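Local coordinates for ribosomal-protein-serine acetyltransferase, putative (Vibrio cholerae O1 biovar eltor, PDB 2FCK), which is of unknown function but has a GNAT fold and may acetylate the N-terminal serine or alanine of a protein, at residues F8-L17 / Y114-F125; K67-V75 / G85-Y93. All coordinates share one frame; numbering follows the deposited sequence. Where two conformers were deposited one is given.

Contact 1. Residues F8-L17 / Y114-F125. With NO3 (nitrate ion), chain D.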
loop_
_atom_site.group_PDB
_atom_site.type_symbol
_atom_site.label_atom_id
_atom_site.label_comp_id
_atom_site.label_asym_id
_atom_site.label_seq_id
_atom_site.Cartn_x
_atom_site.Cartn_y
_atom_site.Cartn_z
ATOM N N PHE A 8 9.108 -21.911 6.977
ATOM C CA PHE A 8 10.073 -21.079 6.252
ATOM C C PHE A 8 10.832 -20.167 7.188
ATOM O O PHE A 8 10.220 -19.498 8.014
ATOM C CB PHE A 8 9.368 -20.157 5.239
ATOM C CG PHE A 8 10.321 -19.206 4.524
ATOM C CD1 PHE A 8 10.301 -17.824 4.797
ATOM C CD2 PHE A 8 11.255 -19.689 3.590
ATOM C CE1 PHE A 8 11.209 -16.929 4.144
ATOM C CE2 PHE A 8 12.138 -18.794 2.926
ATOM C CZ PHE A 8 12.106 -17.424 3.205
ATOM N N GLN A 9 12.167 -20.176 7.067
ATOM C CA GLN A 9 13.032 -19.337 7.912
ATOM C C GLN A 9 13.999 -18.542 7.035
ATOM O O GLN A 9 14.410 -19.001 5.957
ATOM C CB GLN A 9 13.847 -20.164 8.898
ATOM C CG GLN A 9 13.043 -21.331 9.508
ATOM C CD GLN A 9 13.725 -21.961 10.653
ATOM O OE1 GLN A 9 14.961 -22.013 10.702
ATOM N NE2 GLN A 9 12.934 -22.450 11.619
ATOM N N ILE A 10 14.370 -17.358 7.512
ATOM C CA ILE A 10 15.515 -16.672 6.947
ATOM C C ILE A 10 16.586 -16.733 8.024
ATOM O O ILE A 10 16.355 -16.302 9.151
ATOM C CB ILE A 10 15.165 -15.191 6.557
ATOM C CG1 ILE A 10 14.090 -15.085 5.470
ATOM C CG2 ILE A 10 16.454 -14.462 6.105
ATOM C CD1 ILE A 10 13.484 -13.647 5.435
ATOM N N VAL A 11 17.755 -17.300 7.702
ATOM C CA VAL A 11 18.811 -17.524 8.684
ATOM C C VAL A 11 20.064 -16.757 8.278
ATOM O O VAL A 11 20.489 -16.829 7.139
ATOM C CB VAL A 11 19.169 -19.032 8.826
ATOM C CG1 VAL A 11 20.216 -19.218 9.940
ATOM C CG2 VAL A 11 17.922 -19.829 9.070
ATOM N N THR A 12 20.618 -16.022 9.213
ATOM C CA THR A 12 21.800 -15.213 8.941
ATOM C C THR A 12 22.941 -15.785 9.782
ATOM O O THR A 12 22.799 -16.837 10.358
ATOM C CB THR A 12 21.551 -13.734 9.330
ATOM O OG1 THR A 12 21.329 -13.646 10.738
ATOM C CG2 THR A 12 20.393 -13.116 8.562
ATOM N N GLN A 13 24.076 -15.093 9.880
ATOM C CA GLN A 13 25.181 -15.635 10.689
ATOM C C GLN A 13 24.771 -15.865 12.154
ATOM O O GLN A 13 25.062 -16.932 12.762
ATOM C CB GLN A 13 26.392 -14.685 10.623
ATOM C CG GLN A 13 27.526 -15.213 11.485
ATOM C CD GLN A 13 28.607 -14.190 11.770
ATOM O OE1 GLN A 13 28.517 -13.031 11.384
ATOM N NE2 GLN A 13 29.618 -14.618 12.521
ATOM N N ARG A 14 24.087 -14.875 12.721
ATOM C CA ARG A 14 23.780 -14.905 14.153
ATOM C C ARG A 14 22.303 -15.112 14.522
ATOM O O ARG A 14 21.997 -15.398 15.689
ATOM C CB ARG A 14 24.310 -13.641 14.819
ATOM C CG ARG A 14 25.837 -13.436 14.660
ATOM C CD ARG A 14 26.237 -12.159 15.329
ATOM N NE ARG A 14 25.682 -10.983 14.656
ATOM C CZ ARG A 14 25.857 -9.734 15.077
ATOM N NH1 ARG A 14 25.332 -8.713 14.402
ATOM N NH2 ARG A 14 26.600 -9.501 16.175
ATOM N N LEU A 15 21.420 -15.000 13.527
ATOM C CA LEU A 15 19.959 -14.871 13.758
ATOM C C LEU A 15 19.113 -15.827 12.936
ATOM O O LEU A 15 19.503 -16.258 11.835
ATOM C CB LEU A 15 19.468 -13.403 13.514
ATOM C CG LEU A 15 20.219 -12.303 14.232
ATOM C CD1 LEU A 15 19.734 -10.901 13.723
ATOM C CD2 LEU A 15 20.122 -12.471 15.768
ATOM N N GLN A 16 17.935 -16.141 13.479
ATOM C CA GLN A 16 16.990 -17.017 12.823
ATOM C C GLN A 16 15.680 -16.255 12.813
ATOM O O GLN A 16 15.156 -15.922 13.885
ATOM C CB GLN A 16 16.852 -18.311 13.632
ATOM C CG GLN A 16 15.869 -19.273 13.078
ATOM C CD GLN A 16 15.564 -20.378 14.083
ATOM O OE1 GLN A 16 15.260 -20.108 15.258
ATOM N NE2 GLN A 16 15.713 -21.618 13.645
ATOM N N LEU A 17 15.174 -15.985 11.613
ATOM C CA LEU A 17 13.934 -15.235 11.430
ATOM C C LEU A 17 12.863 -16.279 11.092
ATOM O O LEU A 17 12.987 -16.962 10.077
ATOM C CB LEU A 17 14.071 -14.216 10.266
ATOM C CG LEU A 17 14.744 -12.873 10.596
ATOM C CD1 LEU A 17 16.214 -13.057 11.082
ATOM C CD2 LEU A 17 14.711 -12.056 9.322
ATOM N N TYR A 114 22.092 -6.531 15.791
ATOM C CA TYR A 114 21.019 -7.486 15.423
ATOM C C TYR A 114 19.921 -6.838 14.591
ATOM O O TYR A 114 19.333 -7.483 13.705
ATOM C CB TYR A 114 20.375 -8.128 16.645
ATOM C CG TYR A 114 21.262 -9.162 17.364
ATOM C CD1 TYR A 114 20.838 -9.744 18.550
ATOM C CD2 TYR A 114 22.484 -9.546 16.838
ATOM C CE1 TYR A 114 21.598 -10.709 19.202
ATOM C CE2 TYR A 114 23.273 -10.522 17.487
ATOM C CZ TYR A 114 22.818 -11.080 18.670
ATOM O OH TYR A 114 23.597 -12.025 19.309
ATOM N N GLY A 115 19.609 -5.578 14.892
ATOM C CA GLY A 115 18.554 -4.908 14.112
ATOM C C GLY A 115 18.929 -4.750 12.644
ATOM O O GLY A 115 18.131 -5.030 11.729
ATOM N N LYS A 116 20.176 -4.365 12.411
ATOM C CA LYS A 116 20.667 -4.198 11.040
ATOM C C LYS A 116 20.751 -5.587 10.354
ATOM O O LYS A 116 20.339 -5.730 9.194
ATOM C CB LYS A 116 22.046 -3.512 11.027
ATOM C CG LYS A 116 22.494 -3.188 9.604
ATOM C CD LYS A 116 23.832 -2.483 9.625
ATOM C CE LYS A 116 24.349 -2.240 8.237
ATOM N NZ LYS A 116 25.707 -1.624 8.398
ATOM N N GLU A 117 21.196 -6.601 11.071
ATOM C CA GLU A 117 21.325 -7.924 10.481
ATOM C C GLU A 117 19.926 -8.491 10.123
ATOM O O GLU A 117 19.723 -8.999 9.026
ATOM C CB GLU A 117 22.067 -8.869 11.457
ATOM C CG GLU A 117 22.335 -10.267 10.904
ATOM C CD GLU A 117 23.219 -11.064 11.847
ATOM O OE1 GLU A 117 24.025 -10.454 12.581
ATOM O OE2 GLU A 117 23.113 -12.299 11.884
ATOM N N ALA A 118 18.964 -8.404 11.041
ATOM C CA ALA A 118 17.623 -8.926 10.790
ATOM C C ALA A 118 16.887 -8.135 9.677
ATOM O O ALA A 118 16.270 -8.711 8.766
ATOM C CB ALA A 118 16.815 -8.882 12.092
ATOM N N LEU A 119 16.931 -6.805 9.767
ATOM C CA LEU A 119 16.174 -6.015 8.802
ATOM C C LEU A 119 16.799 -6.114 7.411
ATOM O O LEU A 119 16.095 -6.213 6.397
ATOM C CB LEU A 119 16.013 -4.548 9.285
ATOM C CG LEU A 119 15.177 -3.625 8.421
ATOM C CD1 LEU A 119 13.775 -4.170 8.338
ATOM C CD2 LEU A 119 15.155 -2.207 9.061
ATOM N N THR A 120 18.143 -6.156 7.356
ATOM C CA THR A 120 18.790 -6.322 6.053
ATOM C C THR A 120 18.427 -7.686 5.429
ATOM O O THR A 120 18.174 -7.763 4.218
ATOM C CB THR A 120 20.334 -6.191 6.191
ATOM O OG1 THR A 120 20.638 -4.827 6.579
ATOM C CG2 THR A 120 21.053 -6.522 4.868
ATOM N N ALA A 121 18.342 -8.731 6.265
ATOM C CA ALA A 121 17.942 -10.074 5.767
ATOM C C ALA A 121 16.563 -9.987 5.106
ATOM O O ALA A 121 16.341 -10.498 3.978
ATOM C CB ALA A 121 17.936 -11.066 6.927
ATOM N N LEU A 122 15.671 -9.236 5.764
ATOM C CA LEU A 122 14.305 -9.158 5.248
ATOM C C LEU A 122 14.277 -8.346 3.952
ATOM O O LEU A 122 13.596 -8.688 2.982
ATOM C CB LEU A 122 13.375 -8.561 6.314
ATOM C CG LEU A 122 11.898 -8.484 5.879
ATOM C CD1 LEU A 122 11.349 -9.893 5.572
ATOM C CD2 LEU A 122 11.022 -7.764 6.934
ATOM N N ILE A 123 15.019 -7.257 3.913
ATOM C CA ILE A 123 15.086 -6.428 2.717
ATOM C C ILE A 123 15.646 -7.223 1.515
ATOM O O ILE A 123 15.124 -7.186 0.391
ATOM C CB ILE A 123 15.993 -5.216 3.029
ATOM C CG1 ILE A 123 15.237 -4.232 3.999
ATOM C CG2 ILE A 123 16.420 -4.460 1.705
ATOM C CD1 ILE A 123 16.247 -3.204 4.611
ATOM N N LEU A 124 16.718 -7.959 1.748
ATOM C CA LEU A 124 17.289 -8.789 0.687
ATOM C C LEU A 124 16.318 -9.862 0.206
ATOM O O LEU A 124 16.221 -10.111 -0.991
ATOM C CB LEU A 124 18.606 -9.429 1.126
ATOM C CG LEU A 124 19.713 -8.395 1.336
ATOM C CD1 LEU A 124 20.974 -9.105 1.946
ATOM C CD2 LEU A 124 20.023 -7.587 0.047
ATOM N N PHE A 125 15.590 -10.467 1.133
ATOM C CA PHE A 125 14.553 -11.433 0.751
ATOM C C PHE A 125 13.529 -10.775 -0.168
ATOM O O PHE A 125 13.165 -11.321 -1.229
ATOM C CB PHE A 125 13.929 -12.006 2.022
ATOM C CG PHE A 125 12.660 -12.769 1.791
ATOM C CD1 PHE A 125 12.692 -14.041 1.246
ATOM C CD2 PHE A 125 11.449 -12.200 2.146
ATOM C CE1 PHE A 125 11.493 -14.763 1.043
ATOM C CE2 PHE A 125 10.255 -12.883 1.932
ATOM C CZ PHE A 125 10.289 -14.160 1.382
HETATM N N NO3 D . 21.140 -2.180 14.855
HETATM O O1 NO3 D . 20.024 -1.976 15.635
HETATM O O2 NO3 D . 21.840 -1.181 14.230
HETATM O O3 NO3 D . 21.586 -3.440 14.633
#
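Glu117 reaches from helix 114-125 into the turn between the two short strands of 8-17, and both of its carboxylate oxygens are taken there. OE1 receives Arg14 NE at 2.7 Å and Arg14 NH1 at 2.8 Å, a salt bridge in which the guanidinium offers its NE side and lies nearly coplanar with the carboxylate, 14° apart. OE2 accepts the backbone N of Arg14 (2.9 Å) and, through its anti lone pair, the hydroxyl of Thr12, with OG1 2.5 Å from OE2. Four donors thus fix the rotation of the carboxylate. Glu117 gets there on an extended chain, CG lying opposite the backbone N (chi1 -176°), while in Arg14 a bend at chi3 brings the guanidinium round to the carboxylate.

Beside this polar cluster, one guanidinium face of Arg14 is met by Tyr114 CE2, 3.6 Å from Arg14 CZ, so that the ring presents its edge with the two planes 83° apart. A face of the same ring receives Leu15 CD2 in a CH-pi contact, 3.8 Å from the centroid. Farther along the helix the contact is apolar: Ala121 CB meets Thr12 CG2 and Ile10 CG2, Ile10 CD1 touches CB and CG of Phe125, and Phe8 CZ approaches Phe125 CE1 to 3.5 Å with the rings oblique.

In the second shell, Gln112 O accepts a bond from Arg14 NH2, and Glu77 holds the hydroxyl of Tyr114. At the start of the helix Lys116 N binds O3 of a nitrate, probably from the crystallisation liquor, at 2.8 Å; Arg152 also binds this ion. The N-terminal hairpin packed on a helix whose first turn holds an anion through the amide of Lys116 is consistent with the GNAT fold, in which this helix start normally receives the acetyl-CoA pyrophosphate.

Contact 2. Residues K67-V75 / G85-Y93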
loop_
_atom_site.group_PDB
_atom_site.type_symbol
_atom_site.label_atom_id
_atom_site.label_comp_id
_atom_site.label_asym_id
_atom_site.label_seq_id
_atom_site.Cartn_x
_atom_site.Cartn_y
_atom_site.Cartn_z
ATOM N N LYS A 67 -2.048 -17.134 5.373
ATOM C CA LYS A 67 -2.959 -16.510 4.371
ATOM C C LYS A 67 -2.123 -15.711 3.343
ATOM O O LYS A 67 -2.677 -15.139 2.392
ATOM C CB LYS A 67 -3.961 -15.546 5.042
ATOM C CG LYS A 67 -5.194 -16.178 5.669
ATOM C CD LYS A 67 -5.785 -15.224 6.706
ATOM C CE LYS A 67 -7.004 -14.478 6.210
ATOM N NZ LYS A 67 -7.440 -13.470 7.247
ATOM N N ALA A 68 -0.805 -15.644 3.557
ATOM C CA ALA A 68 0.132 -14.875 2.711
ATOM C C ALA A 68 -0.123 -13.358 2.659
ATOM O O ALA A 68 0.278 -12.691 1.703
ATOM C CB ALA A 68 0.269 -15.467 1.284
ATOM N N GLU A 69 -0.752 -12.828 3.710
ATOM C CA GLU A 69 -1.081 -11.396 3.792
ATOM C C GLU A 69 0.032 -10.571 4.437
ATOM O O GLU A 69 0.147 -9.373 4.187
ATOM C CB GLU A 69 -2.390 -11.185 4.544
ATOM C CG GLU A 69 -3.609 -11.668 3.751
ATOM C CD GLU A 69 -4.928 -11.336 4.421
ATOM O OE1 GLU A 69 -5.979 -11.649 3.823
ATOM O OE2 GLU A 69 -4.940 -10.776 5.549
ATOM N N ALA A 70 0.812 -11.205 5.309
ATOM C CA ALA A 70 1.837 -10.506 6.068
ATOM C C ALA A 70 2.757 -11.564 6.618
ATOM O O ALA A 70 2.304 -12.685 6.874
ATOM C CB ALA A 70 1.194 -9.709 7.216
ATOM N N TYR A 71 4.008 -11.221 6.857
ATOM C CA TYR A 71 4.949 -12.179 7.329
ATOM C C TYR A 71 5.611 -11.500 8.517
ATOM O O TYR A 71 6.440 -10.619 8.335
ATOM C CB TYR A 71 5.957 -12.547 6.233
ATOM C CG TYR A 71 5.322 -13.367 5.131
ATOM C CD1 TYR A 71 4.959 -14.713 5.353
ATOM C CD2 TYR A 71 5.068 -12.815 3.885
ATOM C CE1 TYR A 71 4.354 -15.472 4.357
ATOM C CE2 TYR A 71 4.438 -13.577 2.866
ATOM C CZ TYR A 71 4.120 -14.918 3.116
ATOM O OH TYR A 71 3.516 -15.701 2.152
ATOM N N GLY A 72 5.153 -11.842 9.722
ATOM C CA GLY A 72 5.778 -11.242 10.936
ATOM C C GLY A 72 6.729 -12.266 11.490
ATOM O O GLY A 72 6.273 -13.286 12.003
ATOM N N PHE A 73 8.035 -12.011 11.322
ATOM C CA PHE A 73 9.092 -12.896 11.761
ATOM C C PHE A 73 9.564 -12.528 13.156
ATOM O O PHE A 73 10.004 -11.376 13.409
ATOM C CB PHE A 73 10.326 -12.771 10.865
ATOM C CG PHE A 73 10.097 -13.172 9.430
ATOM C CD1 PHE A 73 9.598 -12.249 8.507
ATOM C CD2 PHE A 73 10.492 -14.451 8.987
ATOM C CE1 PHE A 73 9.427 -12.600 7.161
ATOM C CE2 PHE A 73 10.315 -14.798 7.638
ATOM C CZ PHE A 73 9.796 -13.883 6.735
ATOM N N GLY A 74 9.521 -13.494 14.067
ATOM C CA GLY A 74 10.308 -13.337 15.286
ATOM C C GLY A 74 11.794 -13.411 14.920
ATOM O O GLY A 74 12.219 -14.201 14.048
ATOM N N VAL A 75 12.593 -12.618 15.598
ATOM C CA VAL A 75 14.043 -12.670 15.378
ATOM C C VAL A 75 14.673 -13.342 16.589
ATOM O O VAL A 75 14.608 -12.794 17.696
ATOM C CB VAL A 75 14.630 -11.236 15.169
ATOM C CG1 VAL A 75 16.198 -11.277 14.971
ATOM C CG2 VAL A 75 13.952 -10.536 13.957
ATOM N N GLY A 85 13.440 -9.537 19.019
ATOM C CA GLY A 85 12.607 -8.558 18.326
ATOM C C GLY A 85 11.841 -9.186 17.180
ATOM O O GLY A 85 11.691 -10.432 17.121
HETATM N N MSE A 86 11.334 -8.334 16.288
HETATM C CA MSE A 86 10.567 -8.824 15.127
HETATM C C MSE A 86 10.870 -7.924 13.938
HETATM O O MSE A 86 11.146 -6.717 14.095
HETATM C CB MSE A 86 9.079 -8.822 15.432
HETATM C CG MSE A 86 8.674 -9.870 16.468
HETATM SE SE MSE A 86 6.704 -9.934 16.579
HETATM C CE MSE A 86 6.453 -11.154 15.070
ATOM N N VAL A 87 10.837 -8.518 12.755
ATOM C CA VAL A 87 10.831 -7.764 11.505
ATOM C C VAL A 87 9.663 -8.314 10.703
ATOM O O VAL A 87 9.381 -9.526 10.758
ATOM C CB VAL A 87 12.183 -7.882 10.720
ATOM C CG1 VAL A 87 13.350 -7.179 11.506
ATOM C CG2 VAL A 87 12.505 -9.370 10.337
ATOM N N ALA A 88 8.966 -7.429 10.006
ATOM C CA ALA A 88 7.766 -7.890 9.303
ATOM C C ALA A 88 7.586 -7.281 7.951
ATOM O O ALA A 88 7.869 -6.087 7.775
ATOM C CB ALA A 88 6.535 -7.601 10.149
ATOM N N ILE A 89 7.004 -8.064 7.037
ATOM C CA ILE A 89 6.333 -7.457 5.875
ATOM C C ILE A 89 4.886 -7.252 6.327
ATOM O O ILE A 89 4.146 -8.229 6.578
ATOM C CB ILE A 89 6.344 -8.363 4.618
ATOM C CG1 ILE A 89 7.775 -8.722 4.204
ATOM C CG2 ILE A 89 5.666 -7.630 3.433
ATOM C CD1 ILE A 89 7.893 -9.916 3.273
ATOM N N ASN A 90 4.506 -5.989 6.480
ATOM C CA ASN A 90 3.190 -5.698 6.991
ATOM C C ASN A 90 2.122 -5.806 5.937
ATOM O O ASN A 90 1.022 -6.244 6.258
ATOM C CB ASN A 90 3.131 -4.280 7.555
ATOM C CG ASN A 90 3.888 -4.115 8.802
ATOM O OD1 ASN A 90 3.931 -5.011 9.642
ATOM N ND2 ASN A 90 4.482 -2.925 8.973
ATOM N N GLU A 91 2.402 -5.326 4.718
ATOM C CA GLU A 91 1.429 -5.291 3.605
ATOM C C GLU A 91 2.137 -5.325 2.263
ATOM O O GLU A 91 3.099 -4.571 2.045
ATOM C CB GLU A 91 0.593 -3.995 3.673
ATOM C CG GLU A 91 -0.274 -3.679 2.422
ATOM C CD GLU A 91 -1.723 -4.178 2.550
ATOM O OE1 GLU A 91 -2.327 -4.661 1.548
ATOM O OE2 GLU A 91 -2.261 -4.009 3.675
ATOM N N PHE A 92 1.619 -6.149 1.352
ATOM C CA PHE A 92 2.087 -6.144 -0.024
ATOM C C PHE A 92 1.230 -5.153 -0.829
ATOM O O PHE A 92 0.027 -5.098 -0.644
ATOM C CB PHE A 92 1.966 -7.534 -0.645
ATOM C CG PHE A 92 2.962 -8.519 -0.061
ATOM C CD1 PHE A 92 2.571 -9.426 0.919
ATOM C CD2 PHE A 92 4.271 -8.509 -0.508
ATOM C CE1 PHE A 92 3.526 -10.355 1.461
ATOM C CE2 PHE A 92 5.221 -9.451 0.026
ATOM C CZ PHE A 92 4.811 -10.356 0.986
ATOM N N TYR A 93 1.833 -4.428 -1.739
ATOM C CA TYR A 93 1.024 -3.579 -2.577
ATOM C C TYR A 93 1.349 -3.993 -3.998
ATOM O O TYR A 93 2.223 -3.442 -4.647
ATOM C CB TYR A 93 1.258 -2.105 -2.223
ATOM C CG TYR A 93 1.171 -1.823 -0.727
ATOM C CD1 TYR A 93 -0.034 -1.954 -0.028
ATOM C CD2 TYR A 93 2.293 -1.402 -0.022
ATOM C CE1 TYR A 93 -0.101 -1.677 1.346
ATOM C CE2 TYR A 93 2.243 -1.142 1.348
ATOM C CZ TYR A 93 1.040 -1.283 2.022
ATOM O OH TYR A 93 0.986 -1.001 3.365
HETATM O O HOH W 1 -0.769 -7.826 1.932
HETATM O O HOH W 2 -1.497 -7.554 6.129
#
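The rings of Tyr71 and Phe92 meet edge against edge, their side chains crossing at about a right angle, with Tyr71 CE2 3.6 Å from Phe92 CE1. One face of the Phe92 ring carries CG2 of Ile89 from its own strand, offset toward the rim, while Ile89 CD1 comes obliquely to the Tyr71 ring. Phe73 has the carbonyl oxygen of Val87 at its ring edge, 3.5 Å from CD1. With CG anti to its carbonyl carbon (chi1 -71°), Tyr71 brings its CD2 and CE2 edge to Phe92, and Trp65 meets the rings of both Tyr71 and Phe73 edge-to-face.

Beneath the rings the backbones form an antiparallel ladder. Tyr71 and Ile89 are a hydrogen-bonded pair, as are Phe73 and Val87, where Phe73 N reaches Val87 O at 2.9 Å. Between them, Gly72 faces Ala88 in a non-hydrogen-bonded pair with CA atoms just 4.2 Å apart, and Gly74 faces Met86. On the face with Ala88, CE of the selenomethionine at Met86 comes 3.7 Å from Gly72 O in one of two conformers, so this contact is doubtful. The other face bears Tyr71, Phe73, Val75, Val87 and Ile89; Val75 CG2 and Val87 CG2 pack at 4.1 Å.

Past the last paired residues, a water links the loop at Glu69 to Phe92, donating to Glu69 O (2.9 Å) and accepting from Phe92 N (3.0 Å). Here Asn90 and Glu91 form a classic beta bulge against Ser100.

Chemically, the hairpin therefore combines a ladder of backbone bonds with one face whose Phe73, Val75, Val87 and Ile89 pack on helix 114-129, whereas the opposite face sets Ala88 and Met86 against glycines, and a water bridges the segments near the bulge.

How the contacts relate
From the N terminus the chain first forms the small hairpin of 8-17, then runs through helices 25-33 and 51-66 to the hairpin of 71-77 and 83-93. Contact 2 closes this short loop, with nine residues between its segments. Contact 1 closes only when the chain reaches helix 114-129, spanning 96 residues, so contact 2 is nested inside it. Both reach the same sheet, since strands 15-18 and 71-77 are neighbours. They also touch directly: Leu17 CD2 lies 3.6 Å from Val87 CG2, and Leu122 packs against Phe73 and Ala88. The helix is thereby tied both to the N-terminal strands and to the central hairpin.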